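Long-range contact in C protein alpha-antigen (Streptococcus agalactiae, PDB 1YWM), which is a cell-wall-anchored surface protein that may play a role in both virulence and immunity, represented here by its N-terminal domain: residues K34-Y46 and V116-D128. Sequence-based numbering, arbitrary orientation.
Sequences KNIQNGNAYIDLY and VALTIYDSTTLRD
Asp44 and Ser123 lock together where two parallel strands, 40-44 and 116-121, run out into helices. With CG swung anti to the backbone N (chi1 -175°), the Asp44 carboxylate reaches across to segment 116-128: OD2 accepts a hydrogen bond from Ser123 OG on its syn lone pair at 2.6 Å, and OD1 accepts from Ser123 N at 2.8 Å. Tyr46 N donates to the same OD1 from the opposite face of the carboxylate, making Asp44 the N-cap of helix 45-49. Asp44 also lies on Tyr121: its CB sits over the ring face, 3.8 Å from the centroid, and the carboxylate and ring planes are 27° apart.

One turn into helix 124-137, Arg127 lays its extended chain across Tyr46. CD stands 3.3 Å from the ring centroid, almost on the normal, and the guanidinium continues flat over the ring, planes at 17°. NE meanwhile donates to Ser123 OG (2.9 Å), and NH2 forms a salt bridge with Asp162 of helix 144-163. A water joins Asp44 OD2, Arg127 NH1 and Lys34 NZ; the lysine also donates to Asp162 O.

Behind this polar end the strands are zipped by backbone bonds from Ala41 N to Ala117 O through to Leu45 N to Tyr121 O. Ala41, Ile43, Leu118 and Ile120 share the sheet's buried face, with Phe71 nearby; on the other face Tyr42 lies alongside Thr119.

Ser123 OG thus links carboxylate and arginine. The nearby cationic groups would be expected to favour an ionised Asp44. Together these bonds join the beta sandwich to the three-helix bundle.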
loop_
_atom_site.group_PDB
_atom_site.type_symbol
_atom_site.label_atom_id
_atom_site.label_comp_id
_atom_site.label_asym_id
_atom_site.label_seq_id
_atom_site.Cartn_x
_atom_site.Cartn_y
_atom_site.Cartn_z
ATOM N N LYS A 34 6.617 2.911 3.502
ATOM C CA LYS A 34 5.513 2.160 2.878
ATOM C C LYS A 34 4.146 2.890 3.027
ATOM O O LYS A 34 3.287 2.807 2.138
ATOM C CB LYS A 34 5.430 0.727 3.412
ATOM C CG LYS A 34 4.340 -0.106 2.794
ATOM C CD LYS A 34 4.506 -0.261 1.265
ATOM C CE LYS A 34 3.418 -1.164 0.661
ATOM N NZ LYS A 34 3.495 -2.616 1.123
ATOM N N ASN A 35 3.956 3.610 4.136
ATOM C CA ASN A 35 2.660 4.192 4.467
ATOM C C ASN A 35 2.569 5.723 4.481
ATOM O O ASN A 35 1.477 6.266 4.415
ATOM C CB ASN A 35 2.165 3.624 5.811
ATOM C CG ASN A 35 2.006 2.124 5.773
ATOM O OD1 ASN A 35 2.854 1.392 6.299
ATOM N ND2 ASN A 35 0.928 1.649 5.127
ATOM N N ILE A 36 3.712 6.391 4.617
ATOM C CA ILE A 36 3.790 7.846 4.710
ATOM C C ILE A 36 4.661 8.367 3.567
ATOM O O ILE A 36 5.844 7.998 3.453
ATOM C CB ILE A 36 4.406 8.284 6.086
ATOM C CG1 ILE A 36 3.656 7.654 7.270
ATOM C CG2 ILE A 36 4.439 9.794 6.195
ATOM C CD1 ILE A 36 2.132 8.023 7.380
ATOM N N GLN A 37 4.060 9.179 2.704
ATOM C CA GLN A 37 4.778 9.863 1.634
ATOM C C GLN A 37 4.236 11.271 1.465
ATOM O O GLN A 37 3.015 11.461 1.423
ATOM C CB GLN A 37 4.591 9.119 0.318
ATOM C CG GLN A 37 5.520 9.584 -0.788
ATOM C CD GLN A 37 5.342 8.758 -2.031
ATOM O OE1 GLN A 37 4.777 9.226 -3.015
ATOM N NE2 GLN A 37 5.798 7.516 -1.985
ATOM N N ASN A 38 5.154 12.230 1.345
ATOM C CA ASN A 38 4.828 13.649 1.209
ATOM C C ASN A 38 3.880 14.118 2.324
ATOM O O ASN A 38 3.013 14.965 2.098
ATOM C CB ASN A 38 4.230 13.946 -0.183
ATOM C CG ASN A 38 5.232 13.726 -1.323
ATOM O OD1 ASN A 38 6.366 14.203 -1.272
ATOM N ND2 ASN A 38 4.805 13.008 -2.359
ATOM N N GLY A 39 4.028 13.539 3.512
ATOM C CA GLY A 39 3.173 13.892 4.638
ATOM C C GLY A 39 1.756 13.357 4.549
ATOM O O GLY A 39 0.907 13.712 5.367
ATOM N N ASN A 40 1.503 12.494 3.562
ATOM C CA ASN A 40 0.221 11.842 3.408
ATOM C C ASN A 40 0.303 10.360 3.758
ATOM O O ASN A 40 1.392 9.763 3.735
ATOM C CB ASN A 40 -0.272 12.000 1.970
ATOM C CG ASN A 40 -0.372 13.431 1.571
ATOM O OD1 ASN A 40 -0.625 14.302 2.416
ATOM N ND2 ASN A 40 -0.137 13.705 0.296
ATOM N N ALA A 41 -0.842 9.774 4.096
ATOM C CA ALA A 41 -0.853 8.372 4.447
ATOM C C ALA A 41 -1.421 7.517 3.330
ATOM O O ALA A 41 -2.274 7.962 2.553
ATOM C CB ALA A 41 -1.612 8.120 5.765
ATOM N N TYR A 42 -0.961 6.268 3.300
ATOM C CA TYR A 42 -1.448 5.249 2.362
ATOM C C TYR A 42 -1.554 3.943 3.084
ATOM O O TYR A 42 -0.665 3.602 3.854
ATOM C CB TYR A 42 -0.411 5.008 1.259
ATOM C CG TYR A 42 -0.211 6.179 0.360
ATOM C CD1 TYR A 42 0.551 7.275 0.768
ATOM C CD2 TYR A 42 -0.761 6.189 -0.921
ATOM C CE1 TYR A 42 0.721 8.380 -0.072
ATOM C CE2 TYR A 42 -0.562 7.273 -1.775
ATOM C CZ TYR A 42 0.164 8.357 -1.340
ATOM O OH TYR A 42 0.367 9.425 -2.190
ATOM N N ILE A 43 -2.616 3.201 2.799
ATOM C CA ILE A 43 -2.859 1.895 3.419
ATOM C C ILE A 43 -3.347 0.948 2.327
ATOM O O ILE A 43 -4.254 1.287 1.559
ATOM C CB ILE A 43 -3.922 2.024 4.545
ATOM C CG1 ILE A 43 -3.309 2.772 5.754
ATOM C CG2 ILE A 43 -4.460 0.650 4.958
ATOM C CD1 ILE A 43 -4.353 3.053 6.925
ATOM N N ASP A 44 -2.716 -0.217 2.261
ATOM C CA ASP A 44 -3.053 -1.248 1.278
ATOM C C ASP A 44 -3.893 -2.278 2.014
ATOM O O ASP A 44 -3.421 -2.858 3.006
ATOM C CB ASP A 44 -1.739 -1.874 0.783
ATOM C CG ASP A 44 -1.942 -2.873 -0.334
ATOM O OD1 ASP A 44 -3.101 -3.253 -0.671
ATOM O OD2 ASP A 44 -0.952 -3.307 -0.927
ATOM N N LEU A 45 -5.131 -2.478 1.574
ATOM C CA LEU A 45 -6.023 -3.427 2.253
ATOM C C LEU A 45 -5.463 -4.850 2.237
ATOM O O LEU A 45 -5.794 -5.656 3.108
ATOM C CB LEU A 45 -7.413 -3.403 1.643
ATOM C CG LEU A 45 -8.135 -2.039 1.708
ATOM C CD1 LEU A 45 -9.519 -2.144 1.132
ATOM C CD2 LEU A 45 -8.249 -1.615 3.169
ATOM N N TYR A 46 -4.590 -5.146 1.269
ATOM C CA TYR A 46 -3.887 -6.442 1.287
ATOM C C TYR A 46 -3.150 -6.622 2.618
ATOM O O TYR A 46 -3.233 -7.698 3.264
ATOM C CB TYR A 46 -2.918 -6.533 0.094
ATOM C CG TYR A 46 -2.034 -7.766 0.123
ATOM C CD1 TYR A 46 -0.742 -7.692 0.596
ATOM C CD2 TYR A 46 -2.518 -9.015 -0.323
ATOM C CE1 TYR A 46 0.076 -8.821 0.633
ATOM C CE2 TYR A 46 -1.688 -10.163 -0.308
ATOM C CZ TYR A 46 -0.402 -10.041 0.174
ATOM O OH TYR A 46 0.443 -11.126 0.212
ATOM N N VAL A 116 -4.534 13.639 8.734
ATOM C CA VAL A 116 -3.677 13.183 7.642
ATOM C C VAL A 116 -4.566 12.793 6.434
ATOM O O VAL A 116 -5.519 12.035 6.583
ATOM C CB VAL A 116 -2.827 11.923 8.070
ATOM C CG1 VAL A 116 -1.673 11.731 7.150
ATOM C CG2 VAL A 116 -2.289 12.051 9.547
ATOM N N ALA A 117 -4.272 13.314 5.248
ATOM C CA ALA A 117 -4.942 12.832 4.032
ATOM C C ALA A 117 -4.563 11.349 3.857
ATOM O O ALA A 117 -3.416 10.984 4.136
ATOM C CB ALA A 117 -4.456 13.611 2.833
ATOM N N LEU A 118 -5.525 10.534 3.435
ATOM C CA LEU A 118 -5.366 9.075 3.374
ATOM C C LEU A 118 -5.790 8.564 1.986
ATOM O O LEU A 118 -6.849 8.921 1.472
ATOM C CB LEU A 118 -6.211 8.372 4.450
ATOM C CG LEU A 118 -6.261 6.842 4.373
ATOM C CD1 LEU A 118 -4.795 6.319 4.536
ATOM C CD2 LEU A 118 -7.199 6.266 5.475
ATOM N N THR A 119 -4.963 7.700 1.415
ATOM C CA THR A 119 -5.307 6.997 0.191
ATOM C C THR A 119 -5.422 5.512 0.507
ATOM O O THR A 119 -4.467 4.919 1.005
ATOM C CB THR A 119 -4.146 7.193 -0.814
ATOM O OG1 THR A 119 -4.112 8.557 -1.223
ATOM C CG2 THR A 119 -4.419 6.370 -2.147
ATOM N N ILE A 120 -6.573 4.908 0.248
ATOM C CA ILE A 120 -6.707 3.489 0.515
ATOM C C ILE A 120 -6.656 2.776 -0.844
ATOM O O ILE A 120 -7.322 3.182 -1.786
ATOM C CB ILE A 120 -8.039 3.151 1.222
ATOM C CG1 ILE A 120 -8.146 3.882 2.587
ATOM C CG2 ILE A 120 -8.140 1.663 1.425
ATOM C CD1 ILE A 120 -9.562 3.844 3.152
ATOM N N TYR A 121 -5.875 1.712 -0.916
ATOM C CA TYR A 121 -5.767 0.952 -2.161
ATOM C C TYR A 121 -5.731 -0.510 -1.816
ATOM O O TYR A 121 -5.752 -0.876 -0.646
ATOM C CB TYR A 121 -4.537 1.401 -2.950
ATOM C CG TYR A 121 -3.163 1.092 -2.354
ATOM C CD1 TYR A 121 -2.634 1.854 -1.306
ATOM C CD2 TYR A 121 -2.368 0.054 -2.869
ATOM C CE1 TYR A 121 -1.344 1.589 -0.786
ATOM C CE2 TYR A 121 -1.082 -0.217 -2.355
ATOM C CZ TYR A 121 -0.574 0.555 -1.329
ATOM O OH TYR A 121 0.670 0.321 -0.799
ATOM N N ASP A 122 -5.718 -1.366 -2.830
ATOM C CA ASP A 122 -5.737 -2.792 -2.555
ATOM C C ASP A 122 -4.950 -3.459 -3.662
ATOM O O ASP A 122 -5.400 -3.458 -4.815
ATOM C CB ASP A 122 -7.159 -3.317 -2.578
ATOM C CG ASP A 122 -7.259 -4.715 -2.049
ATOM O OD1 ASP A 122 -6.204 -5.361 -1.824
ATOM O OD2 ASP A 122 -8.353 -5.226 -1.763
ATOM N N SER A 123 -3.789 -4.014 -3.303
ATOM C CA SER A 123 -2.954 -4.718 -4.285
ATOM C C SER A 123 -3.328 -6.230 -4.419
ATOM O O SER A 123 -2.666 -6.968 -5.148
ATOM C CB SER A 123 -1.482 -4.561 -3.928
ATOM O OG SER A 123 -1.196 -5.207 -2.695
ATOM N N THR A 124 -4.393 -6.671 -3.751
ATOM C CA THR A 124 -4.725 -8.096 -3.698
ATOM C C THR A 124 -4.842 -8.762 -5.088
ATOM O O THR A 124 -4.240 -9.824 -5.335
ATOM C CB THR A 124 -6.003 -8.344 -2.864
ATOM O OG1 THR A 124 -5.755 -7.996 -1.481
ATOM C CG2 THR A 124 -6.320 -9.849 -2.807
ATOM N N THR A 125 -5.620 -8.160 -5.978
ATOM C CA THR A 125 -5.824 -8.781 -7.294
ATOM C C THR A 125 -4.548 -8.730 -8.141
ATOM O O THR A 125 -4.215 -9.695 -8.848
ATOM C CB THR A 125 -6.970 -8.118 -7.995
ATOM O OG1 THR A 125 -8.170 -8.384 -7.234
ATOM C CG2 THR A 125 -7.222 -8.815 -9.346
ATOM N N LEU A 126 -3.850 -7.595 -8.097
ATOM C CA LEU A 126 -2.542 -7.504 -8.737
ATOM C C LEU A 126 -1.627 -8.611 -8.248
ATOM O O LEU A 126 -0.973 -9.292 -9.061
ATOM C CB LEU A 126 -1.903 -6.130 -8.496
ATOM C CG LEU A 126 -0.454 -5.864 -8.954
ATOM C CD1 LEU A 126 -0.355 -6.027 -10.493
ATOM C CD2 LEU A 126 -0.083 -4.425 -8.542
ATOM N N ARG A 127 -1.578 -8.823 -6.933
ATOM C CA ARG A 127 -0.650 -9.828 -6.402
ATOM C C ARG A 127 -1.032 -11.245 -6.855
ATOM O O ARG A 127 -0.169 -12.057 -7.174
ATOM C CB ARG A 127 -0.582 -9.747 -4.875
ATOM C CG ARG A 127 0.252 -8.543 -4.373
ATOM C CD ARG A 127 0.140 -8.369 -2.811
ATOM N NE ARG A 127 0.866 -7.186 -2.357
ATOM C CZ ARG A 127 2.187 -7.087 -2.269
ATOM N NH1 ARG A 127 2.724 -5.950 -1.854
ATOM N NH2 ARG A 127 2.990 -8.115 -2.571
ATOM N N ASP A 128 -2.335 -11.521 -6.909
ATOM C CA ASP A 128 -2.826 -12.801 -7.419
ATOM C C ASP A 128 -2.458 -12.949 -8.879
ATOM O O ASP A 128 -1.994 -14.006 -9.292
ATOM C CB ASP A 128 -4.355 -12.859 -7.333
ATOM C CG ASP A 128 -4.846 -13.119 -5.939
ATOM O OD1 ASP A 128 -4.026 -13.509 -5.080
ATOM O OD2 ASP A 128 -6.041 -12.962 -5.620
HETATM O O HOH W 1 0.935 1.307 1.772
HETATM O O HOH W 2 1.375 -3.965 -0.104
HETATM O O HOH W 3 -1.757 14.863 4.967
HETATM O O HOH W 4 -2.674 10.028 0.575
#